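Local coordinates for phosphate ABC transporter, phosphate-binding protein (Clostridium perfringens, PDB 4Q8R) that probably captures phosphate outside the cell membrane with high affinity and hands it to an ABC-type importer, as substrate-binding proteins of this superfamily do, at residues Asp93-Leu96 with Val97-Lys100; Val123-Glu126 with Asp127-Thr131; Gly130-Asp133 with Ala134-Ile138; Pro194-Val197 with Leu198-Ser201. One frame throughout, in Å; residues are numbered along the deposited sequence. Where two conformers were deposited one is given.

Contact 1 of 4, residues Asp93-Leu96 with Val97-Lys100; sequences DLTL and VQIK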
loop_
_atom_site.group_PDB
_atom_site.type_symbol
_atom_site.label_atom_id
_atom_site.label_comp_id
_atom_site.label_asym_id
_atom_site.label_seq_id
_atom_site.Cartn_x
_atom_site.Cartn_y
_atom_site.Cartn_z
ATOM N N ASP A 93 -16.567 5.953 10.844
ATOM C CA ASP A 93 -16.175 4.782 11.555
ATOM C C ASP A 93 -16.908 3.628 10.919
ATOM O O ASP A 93 -18.151 3.727 10.746
ATOM C CB ASP A 93 -16.549 4.968 13.022
ATOM C CG ASP A 93 -16.001 3.910 13.944
ATOM O OD1 ASP A 93 -15.364 2.945 13.534
ATOM O OD2 ASP A 93 -16.223 4.061 15.171
ATOM N N LEU A 94 -16.181 2.559 10.585
ATOM C CA LEU A 94 -16.775 1.345 10.022
ATOM C C LEU A 94 -16.164 0.107 10.657
ATOM O O LEU A 94 -14.954 0.103 10.950
ATOM C CB LEU A 94 -16.553 1.307 8.502
ATOM C CG LEU A 94 -17.270 2.376 7.651
ATOM C CD1 LEU A 94 -16.832 2.377 6.218
ATOM C CD2 LEU A 94 -18.778 2.148 7.743
ATOM N N THR A 95 -16.943 -0.939 10.842
ATOM C CA THR A 95 -16.417 -2.244 11.279
ATOM C C THR A 95 -15.876 -2.989 10.021
ATOM O O THR A 95 -16.249 -2.668 8.861
ATOM C CB THR A 95 -17.488 -3.063 11.947
ATOM O OG1 THR A 95 -18.488 -3.406 10.947
ATOM C CG2 THR A 95 -18.077 -2.309 13.153
ATOM N N LEU A 96 -15.005 -3.990 10.213
ATOM C CA LEU A 96 -14.506 -4.715 9.084
ATOM C C LEU A 96 -15.640 -5.362 8.295
ATOM O O LEU A 96 -15.586 -5.397 7.062
ATOM C CB LEU A 96 -13.484 -5.766 9.461
ATOM C CG LEU A 96 -12.073 -5.315 9.814
ATOM C CD1 LEU A 96 -11.277 -6.548 10.198
ATOM C CD2 LEU A 96 -11.427 -4.615 8.641
ATOM N N VAL A 97 -16.639 -5.862 8.986
ATOM C CA VAL A 97 -17.762 -6.504 8.302
ATOM C C VAL A 97 -18.595 -5.489 7.530
ATOM O O VAL A 97 -19.129 -5.821 6.415
ATOM C CB VAL A 97 -18.546 -7.415 9.199
ATOM C CG1 VAL A 97 -19.391 -6.698 10.271
ATOM C CG2 VAL A 97 -19.426 -8.380 8.341
ATOM N N GLN A 98 -18.769 -4.255 8.076
ATOM C CA GLN A 98 -19.404 -3.213 7.241
ATOM C C GLN A 98 -18.604 -2.987 5.963
ATOM O O GLN A 98 -19.160 -2.852 4.860
ATOM C CB GLN A 98 -19.569 -1.901 7.974
ATOM C CG GLN A 98 -20.679 -1.956 8.996
ATOM C CD GLN A 98 -20.736 -0.682 9.815
ATOM O OE1 GLN A 98 -19.723 -0.278 10.339
ATOM N NE2 GLN A 98 -21.908 -0.145 9.999
ATOM N N ILE A 99 -17.260 -2.947 6.067
ATOM C CA ILE A 99 -16.422 -2.707 4.910
ATOM C C ILE A 99 -16.615 -3.872 3.876
ATOM O O ILE A 99 -16.713 -3.636 2.678
ATOM C CB ILE A 99 -14.941 -2.522 5.327
ATOM C CG1 ILE A 99 -14.829 -1.262 6.139
ATOM C CG2 ILE A 99 -14.029 -2.395 4.107
ATOM C CD1 ILE A 99 -13.589 -1.192 7.008
ATOM N N LYS A 100 -16.643 -5.085 4.407
ATOM C CA LYS A 100 -16.853 -6.265 3.550
ATOM C C LYS A 100 -18.174 -6.097 2.828
ATOM O O LYS A 100 -18.265 -6.357 1.620
ATOM C CB LYS A 100 -16.863 -7.530 4.329
ATOM C CG LYS A 100 -16.933 -8.852 3.504
ATOM C CD LYS A 100 -16.957 -10.055 4.410
ATOM C CE LYS A 100 -17.481 -11.234 3.657
ATOM N NZ LYS A 100 -17.297 -12.483 4.408
#

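Contact 2 of 4, residues Val123-Glu126 with Asp127-Thr131; sequences VSRE and DGSGT. With PO4 (phosphate ion), chain B.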
loop_
_atom_site.group_PDB
_atom_site.type_symbol
_atom_site.label_atom_id
_atom_site.label_comp_id
_atom_site.label_asym_id
_atom_site.label_seq_id
_atom_site.Cartn_x
_atom_site.Cartn_y
_atom_site.Cartn_z
ATOM N N VAL A 123 -14.532 1.950 -4.850
ATOM C CA VAL A 123 -13.316 2.010 -5.612
ATOM C C VAL A 123 -12.336 0.951 -5.132
ATOM O O VAL A 123 -12.017 0.866 -3.949
ATOM C CB VAL A 123 -12.639 3.431 -5.645
ATOM C CG1 VAL A 123 -11.566 3.505 -6.698
ATOM C CG2 VAL A 123 -13.674 4.526 -5.853
ATOM N N SER A 124 -11.835 0.177 -6.104
ATOM C CA SER A 124 -10.858 -0.875 -5.885
ATOM C C SER A 124 -9.638 -0.567 -6.713
ATOM O O SER A 124 -9.679 0.234 -7.678
ATOM C CB SER A 124 -11.358 -2.274 -6.307
ATOM O OG SER A 124 -12.384 -2.697 -5.450
ATOM N N ARG A 125 -8.492 -1.136 -6.279
ATOM C CA ARG A 125 -7.287 -1.081 -7.047
ATOM C C ARG A 125 -7.362 -2.158 -8.177
ATOM O O ARG A 125 -8.236 -3.036 -8.148
ATOM C CB ARG A 125 -6.100 -1.328 -6.161
ATOM C CG ARG A 125 -5.715 -0.103 -5.289
ATOM C CD ARG A 125 -5.091 1.027 -6.095
ATOM N NE ARG A 125 -3.907 0.563 -6.833
ATOM C CZ ARG A 125 -2.729 0.227 -6.274
ATOM N NH1 ARG A 125 -2.490 0.528 -4.998
ATOM N NH2 ARG A 125 -1.782 -0.324 -7.028
ATOM N N GLU A 126 -6.460 -2.035 -9.131
ATOM C CA GLU A 126 -6.299 -3.001 -10.219
ATOM C C GLU A 126 -5.755 -4.337 -9.705
ATOM O O GLU A 126 -5.121 -4.426 -8.671
ATOM C CB GLU A 126 -5.365 -2.447 -11.251
ATOM C CG GLU A 126 -3.857 -2.477 -10.939
ATOM C CD GLU A 126 -3.384 -1.544 -9.843
ATOM O OE1 GLU A 126 -4.146 -0.661 -9.348
ATOM O OE2 GLU A 126 -2.174 -1.687 -9.516
ATOM N N ASP A 127 -6.011 -5.396 -10.466
ATOM C CA ASP A 127 -5.507 -6.700 -10.173
ATOM C C ASP A 127 -3.994 -6.609 -10.129
ATOM O O ASP A 127 -3.400 -6.001 -10.995
ATOM C CB ASP A 127 -5.889 -7.683 -11.326
ATOM C CG ASP A 127 -6.127 -9.058 -10.839
ATOM O OD1 ASP A 127 -5.896 -9.259 -9.641
ATOM O OD2 ASP A 127 -6.543 -9.936 -11.646
ATOM N N GLY A 128 -3.400 -7.239 -9.146
ATOM C CA GLY A 128 -1.935 -7.237 -9.028
ATOM C C GLY A 128 -1.454 -6.250 -7.972
ATOM O O GLY A 128 -0.303 -6.311 -7.575
ATOM N N SER A 129 -2.312 -5.363 -7.527
ATOM C CA SER A 129 -1.971 -4.451 -6.426
ATOM C C SER A 129 -1.748 -5.268 -5.133
ATOM O O SER A 129 -2.606 -6.066 -4.705
ATOM C CB SER A 129 -3.127 -3.434 -6.211
ATOM O OG SER A 129 -3.110 -2.811 -4.964
ATOM N N GLY A 130 -0.660 -4.965 -4.413
ATOM C CA GLY A 130 -0.445 -5.572 -3.147
ATOM C C GLY A 130 -1.457 -5.068 -2.073
ATOM O O GLY A 130 -1.890 -5.842 -1.188
ATOM N N THR A 131 -1.825 -3.785 -2.166
ATOM C CA THR A 131 -2.828 -3.208 -1.267
ATOM C C THR A 131 -4.159 -3.929 -1.436
ATOM O O THR A 131 -4.805 -4.297 -0.460
ATOM C CB THR A 131 -2.949 -1.710 -1.494
ATOM O OG1 THR A 131 -1.631 -1.142 -1.599
ATOM C CG2 THR A 131 -3.818 -1.033 -0.410
HETATM P P PO4 B . 0.548 -1.530 -4.567
HETATM O O1 PO4 B . 1.096 -2.909 -4.968
HETATM O O2 PO4 B . 0.708 -0.527 -5.690
HETATM O O3 PO4 B . -0.875 -1.662 -4.043
HETATM O O4 PO4 B . 1.384 -1.051 -3.333
HETATM O O HOH W 1 -0.794 -3.883 -10.537
#

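Contact 3 of 4, residues Gly130-Asp133 with Ala134-Ile138; sequences GTRD and AFQEI. With PO4 (phosphate ion), chain B.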
loop_
_atom_site.group_PDB
_atom_site.type_symbol
_atom_site.label_atom_id
_atom_site.label_comp_id
_atom_site.label_asym_id
_atom_site.label_seq_id
_atom_site.Cartn_x
_atom_site.Cartn_y
_atom_site.Cartn_z
ATOM N N GLY A 130 -0.660 -4.965 -4.413
ATOM C CA GLY A 130 -0.445 -5.572 -3.147
ATOM C C GLY A 130 -1.457 -5.068 -2.073
ATOM O O GLY A 130 -1.890 -5.842 -1.188
ATOM N N THR A 131 -1.825 -3.785 -2.166
ATOM C CA THR A 131 -2.828 -3.208 -1.267
ATOM C C THR A 131 -4.159 -3.929 -1.436
ATOM O O THR A 131 -4.805 -4.297 -0.460
ATOM C CB THR A 131 -2.949 -1.710 -1.494
ATOM O OG1 THR A 131 -1.631 -1.142 -1.599
ATOM C CG2 THR A 131 -3.818 -1.033 -0.410
ATOM N N ARG A 132 -4.547 -4.180 -2.702
ATOM C CA ARG A 132 -5.802 -4.903 -2.944
ATOM C C ARG A 132 -5.752 -6.315 -2.308
ATOM O O ARG A 132 -6.679 -6.765 -1.634
ATOM C CB ARG A 132 -6.076 -5.010 -4.421
ATOM C CG ARG A 132 -7.297 -5.869 -4.777
ATOM C CD ARG A 132 -7.738 -5.598 -6.174
ATOM N NE ARG A 132 -8.805 -6.559 -6.561
ATOM C CZ ARG A 132 -9.398 -6.612 -7.742
ATOM N NH1 ARG A 132 -9.073 -5.771 -8.690
ATOM N NH2 ARG A 132 -10.259 -7.583 -8.000
ATOM N N ASP A 133 -4.633 -7.027 -2.507
ATOM C CA ASP A 133 -4.480 -8.347 -1.955
ATOM C C ASP A 133 -4.634 -8.377 -0.425
ATOM O O ASP A 133 -5.376 -9.168 0.162
ATOM C CB ASP A 133 -3.148 -8.920 -2.379
ATOM C CG ASP A 133 -2.884 -10.291 -1.786
ATOM O OD1 ASP A 133 -2.343 -10.438 -0.670
ATOM O OD2 ASP A 133 -3.210 -11.237 -2.473
ATOM N N ALA A 134 -3.866 -7.499 0.245
ATOM C CA ALA A 134 -3.918 -7.433 1.688
ATOM C C ALA A 134 -5.251 -6.965 2.220
ATOM O O ALA A 134 -5.779 -7.534 3.160
ATOM C CB ALA A 134 -2.845 -6.464 2.196
ATOM N N PHE A 135 -5.822 -5.973 1.569
ATOM C CA PHE A 135 -7.139 -5.487 1.956
ATOM C C PHE A 135 -8.188 -6.566 1.883
ATOM O O PHE A 135 -8.965 -6.788 2.825
ATOM C CB PHE A 135 -7.540 -4.340 0.994
ATOM C CG PHE A 135 -8.909 -3.769 1.239
ATOM C CD1 PHE A 135 -9.090 -2.790 2.242
ATOM C CD2 PHE A 135 -9.984 -4.117 0.469
ATOM C CE1 PHE A 135 -10.317 -2.239 2.510
ATOM C CE2 PHE A 135 -11.251 -3.553 0.717
ATOM C CZ PHE A 135 -11.427 -2.609 1.727
ATOM N N GLN A 136 -8.203 -7.295 0.771
ATOM C CA GLN A 136 -9.204 -8.351 0.620
ATOM C C GLN A 136 -9.067 -9.485 1.599
ATOM O O GLN A 136 -10.036 -9.974 2.170
ATOM C CB GLN A 136 -9.214 -8.873 -0.829
ATOM C CG GLN A 136 -9.682 -7.818 -1.790
ATOM C CD GLN A 136 -9.676 -8.196 -3.248
ATOM O OE1 GLN A 136 -10.215 -7.475 -4.083
ATOM N NE2 GLN A 136 -8.924 -9.243 -3.591
ATOM N N GLU A 137 -7.822 -9.836 1.904
ATOM C CA GLU A 137 -7.491 -10.848 2.888
ATOM C C GLU A 137 -7.956 -10.467 4.277
ATOM O O GLU A 137 -8.535 -11.258 4.989
ATOM C CB GLU A 137 -5.956 -11.123 2.890
ATOM C CG GLU A 137 -5.596 -12.309 3.771
ATOM C CD GLU A 137 -4.176 -12.835 3.602
ATOM O OE1 GLU A 137 -3.661 -13.417 4.575
ATOM O OE2 GLU A 137 -3.593 -12.690 2.508
ATOM N N ILE A 138 -7.700 -9.228 4.667
ATOM C CA ILE A 138 -8.029 -8.796 6.021
ATOM C C ILE A 138 -9.529 -8.548 6.218
ATOM O O ILE A 138 -10.119 -9.006 7.212
ATOM C CB ILE A 138 -7.246 -7.555 6.422
ATOM C CG1 ILE A 138 -5.770 -7.960 6.504
ATOM C CG2 ILE A 138 -7.766 -6.991 7.758
ATOM C CD1 ILE A 138 -4.782 -6.835 6.619
HETATM P P PO4 B . 0.548 -1.530 -4.567
HETATM O O1 PO4 B . 1.096 -2.909 -4.968
HETATM O O2 PO4 B . 0.708 -0.527 -5.690
HETATM O O3 PO4 B . -0.875 -1.662 -4.043
HETATM O O4 PO4 B . 1.384 -1.051 -3.333
HETATM O O HOH W 2 -6.762 -11.059 -1.771
HETATM O O HOH W 3 -1.567 -10.146 2.317
#

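Contact 4 of 4, residues Pro194-Val197 with Leu198-Ser201; sequences PENV and LNKS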
loop_
_atom_site.group_PDB
_atom_site.type_symbol
_atom_site.label_atom_id
_atom_site.label_comp_id
_atom_site.label_asym_id
_atom_site.label_seq_id
_atom_site.Cartn_x
_atom_site.Cartn_y
_atom_site.Cartn_z
ATOM N N PRO A 194 -0.207 5.383 12.404
ATOM C CA PRO A 194 0.923 4.439 12.554
ATOM C C PRO A 194 1.022 3.864 13.988
ATOM O O PRO A 194 1.290 2.674 14.153
ATOM C CB PRO A 194 2.154 5.272 12.122
ATOM C CG PRO A 194 1.620 6.390 11.278
ATOM C CD PRO A 194 0.158 6.608 11.668
ATOM N N GLU A 195 0.730 4.705 14.997
ATOM C CA GLU A 195 0.685 4.255 16.401
ATOM C C GLU A 195 -0.254 3.061 16.629
ATOM O O GLU A 195 0.110 2.074 17.308
ATOM C CB GLU A 195 0.412 5.427 17.386
ATOM C CG GLU A 195 0.382 4.981 18.831
ATOM C CD GLU A 195 0.266 6.147 19.850
ATOM O OE1 GLU A 195 -0.272 7.232 19.493
ATOM O OE2 GLU A 195 0.691 5.979 21.026
ATOM N N ASN A 196 -1.430 3.109 16.012
ATOM C CA ASN A 196 -2.409 2.057 16.233
ATOM C C ASN A 196 -2.132 0.799 15.386
ATOM O O ASN A 196 -2.583 -0.286 15.709
ATOM C CB ASN A 196 -3.832 2.596 16.032
ATOM C CG ASN A 196 -4.227 3.558 17.105
ATOM O OD1 ASN A 196 -3.729 3.468 18.238
ATOM N ND2 ASN A 196 -5.124 4.480 16.778
ATOM N N VAL A 197 -1.341 0.941 14.325
ATOM C CA VAL A 197 -0.845 -0.247 13.626
ATOM C C VAL A 197 0.193 -0.884 14.519
ATOM O O VAL A 197 0.152 -2.092 14.750
ATOM C CB VAL A 197 -0.217 0.111 12.284
ATOM C CG1 VAL A 197 0.504 -1.086 11.690
ATOM C CG2 VAL A 197 -1.279 0.696 11.328
ATOM N N LEU A 198 1.085 -0.044 15.069
ATOM C CA LEU A 198 2.118 -0.524 15.935
ATOM C C LEU A 198 1.540 -1.247 17.137
ATOM O O LEU A 198 1.936 -2.379 17.422
ATOM C CB LEU A 198 3.062 0.636 16.328
ATOM C CG LEU A 198 4.342 0.276 17.065
ATOM C CD1 LEU A 198 5.086 -0.861 16.378
ATOM C CD2 LEU A 198 5.220 1.527 17.134
ATOM N N ASN A 199 0.569 -0.664 17.825
ATOM C CA ASN A 199 0.011 -1.382 18.979
ATOM C C ASN A 199 -1.023 -2.474 18.642
ATOM O O ASN A 199 -1.629 -3.019 19.526
ATOM C CB ASN A 199 -0.552 -0.406 20.047
ATOM C CG ASN A 199 -1.677 0.441 19.508
ATOM O OD1 ASN A 199 -2.511 -0.037 18.728
ATOM N ND2 ASN A 199 -1.716 1.693 19.909
ATOM N N LYS A 200 -1.247 -2.748 17.361
ATOM C CA LYS A 200 -2.089 -3.848 16.868
ATOM C C LYS A 200 -3.570 -3.591 17.008
ATOM O O LYS A 200 -4.388 -4.491 16.680
ATOM C CB LYS A 200 -1.668 -5.217 17.421
ATOM C CG LYS A 200 -0.275 -5.607 16.895
ATOM C CD LYS A 200 0.083 -7.075 17.113
ATOM C CE LYS A 200 1.230 -7.498 16.196
ATOM N NZ LYS A 200 1.893 -8.753 16.644
ATOM N N SER A 201 -3.959 -2.392 17.452
ATOM C CA SER A 201 -5.428 -2.064 17.573
ATOM C C SER A 201 -6.049 -1.741 16.187
ATOM O O SER A 201 -7.222 -2.022 15.970
ATOM C CB SER A 201 -5.681 -0.911 18.559
ATOM O OG SER A 201 -5.035 0.275 18.124
#

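Contact 1 of 4, residues Asp93-Leu96 with Val97-Lys100
Thr95 and Gln98 hold each other by reciprocal hydrogen bonds between side chain and backbone. Gln98 N donates to Thr95 OG1 at 3.0 Å, and Thr95 N returns a nearly straight bond to Gln98 OE1 at 2.9 Å, meeting that oxygen in the carbonyl plane on a lone pair. With chi1 at 67°, Thr95 OG1 stands between its own backbone N and carbonyl carbon, which turns the hydroxyl over the first turn of the helix. A longer, weak bond from Thr95 OG1 to Gln98 OE1 lies across the ring so formed. This is a capping box, with Thr95 as N-cap of helix 96-103, and it stands at the passage from the short strand 93-94 to the helix. The backbone follows with Ile99 N to Thr95 O at 3.0 Å and Lys100 N to Leu96 O at 2.9 Å.

The apolar contact is Leu94 CB on Ile99 CG1 at 3.9 Å. Separately, Leu94 CD2 packs against the amide oxygen Gln98 OE1 at 3.7 Å, the Leu94 and Gln98 side chains crossing at about a right angle. Ile99 continues inward onto Phe135 and Val139 of helix 130-139, and Asp93 OD1 is bonded on the strand side to Gly189 N.

Contact 2 of 4, residues Val123-Glu126 with Asp127-Thr131
Ser129 OG sits over one face of the Arg125 guanidinium, 3.2 Å above its plane and displaced toward the rim, close to CZ but poorly angled for a hydrogen bond. Side-on, Arg125 NE and NH2 grip the Glu126 carboxylate, NE reaching OE1 at 2.8 Å in a salt bridge and NH2 reaching OE2 at 2.9 Å; both oxygens are met on their syn side. Also at the edge, Arg125 NH2 donates to phosphate O2 at 2.8 Å, whereas NH1 makes a weak, bent bond to O3, which lies off the plane on the side of Ser129 OG. Bends at chi2 and chi3 fold the arginine back beside its neighbour, and the carboxylate holds the guanidinium plane against the anion.

Phosphate O3 also takes hydrogen bonds from Ser129 OG at 2.7 Å, Thr131 OG1 at 2.6 Å and Thr131 N, while Gly130 N donates to O1 at 2.8 Å. Ser129 is the N-cap of helix 130-139, its OG bonded to Arg132 N, and the helix N-terminus would favour the negative charge. Leading into it is a type II turn from Glu126 to Ser129, closed by Ser129 N to Glu126 O at 3.2 Å, with Gly128 at phi 102°. Ser11, Thr12, Ser13, Ser41 and Ser59 complete the phosphate site. The turn is the opening link of the beta-alpha-beta crossover from strand 121-125 through helix 130-139 to strand 151-153.

Contact 3 of 4, residues Gly130-Asp133 with Ala134-Ile138
Ala134 N donates an almost straight bond to Gly130 O at 3.0 Å, an i to i+4 step of the helix, and its methyl lies 3.6 Å from the same Gly130 O. Phe135 follows with N to Thr131 O at 2.8 Å; its ring leads away from the first turn. Gln136 N bonds to Arg132 O, and the side chain of Gln136 then reaches back along the helix surface to take Arg132 NE on OE1 at 3.0 Å. This donor stands 41° above the amide carbonyl plane, off the lone pairs, and the guanidinium and amide planes are turned 73° apart. Arg132 is extended, CG anti to the backbone N (chi1 174°), which brings NE level with Gln136 and carries NH1 on to the carbonyl of Arg125. Glu137 N closes the next step on Asp133 O. The Asp133 and Glu137 side chains run side by side, OD1 and OE2 4.1 Å apart, and a water donates to both, probably easing the repulsion between them. Helix 130-139 lies against strand 71-86, with Ala134 on Ile81 and Phe135 on Leu83, while the Phe135 ring stacks with Tyr172 of strand 169-174 and meets Tyr103 of helix 96-103 edge-to-face.

Contact 4 of 4, residues Pro194-Val197 with Leu198-Ser201
Pro194 O receives Leu198 N at 2.9 Å in the first of the bonds that lead to the end of the short helix 194-198, where an Asx turn at Asn199 takes the chain out. Glu195 O accepts Asn199 N at 2.8 Å, and the Glu195 side chain passes Asn199 ND2 only through its CG, at van der Waals distance. Asn196 is the main side-chain partner. Its amide lies alongside that of Asn199, both pointing the same way with their planes 37° apart, and Asn199 ND2 donates to Asn196 OD1 at 3.2 Å, in the carbonyl plane and on a lone pair. The other end of the Asn196 amide, ND2, is bonded to Glu191 O, a second anchor that fixes the rotation of the group. Val197 O takes Lys200 N at 3.0 Å, the donor standing 66° above the carbonyl plane; Lys200, with positive phi, is where the chain leaves the helix. Val197 itself packs on Phe175. Asn199 has chi1 at 61°, which folds its amide back over the last turn and leaves OD1 facing Ser201. That one oxygen accepts twice, from Ser201 N at 3.0 Å and from Ser201 OG at 2.6 Å.

How the contacts relate
Contacts 2 and 3 are consecutive steps of one unit: they share Gly130 and Thr131, both touch the phosphate, and their centres are 8 Å apart. A probable hydrogen bond of 2.9 Å from Arg132 NH1 to Arg125 O ties the helix of contact 3 back to Arg125 of contact 2. Contact 1 joins this unit from the side away from the anion, Ile99 CG2 lying 3.5 Å from Phe135 CZ; it does not touch contact 2, whose nearest atoms are about 9 Å off. Contact 4 stands apart at the surface, its centre about 23 Å from that of contact 2 and across the chain's centre from it, and lies well away from the phosphate site.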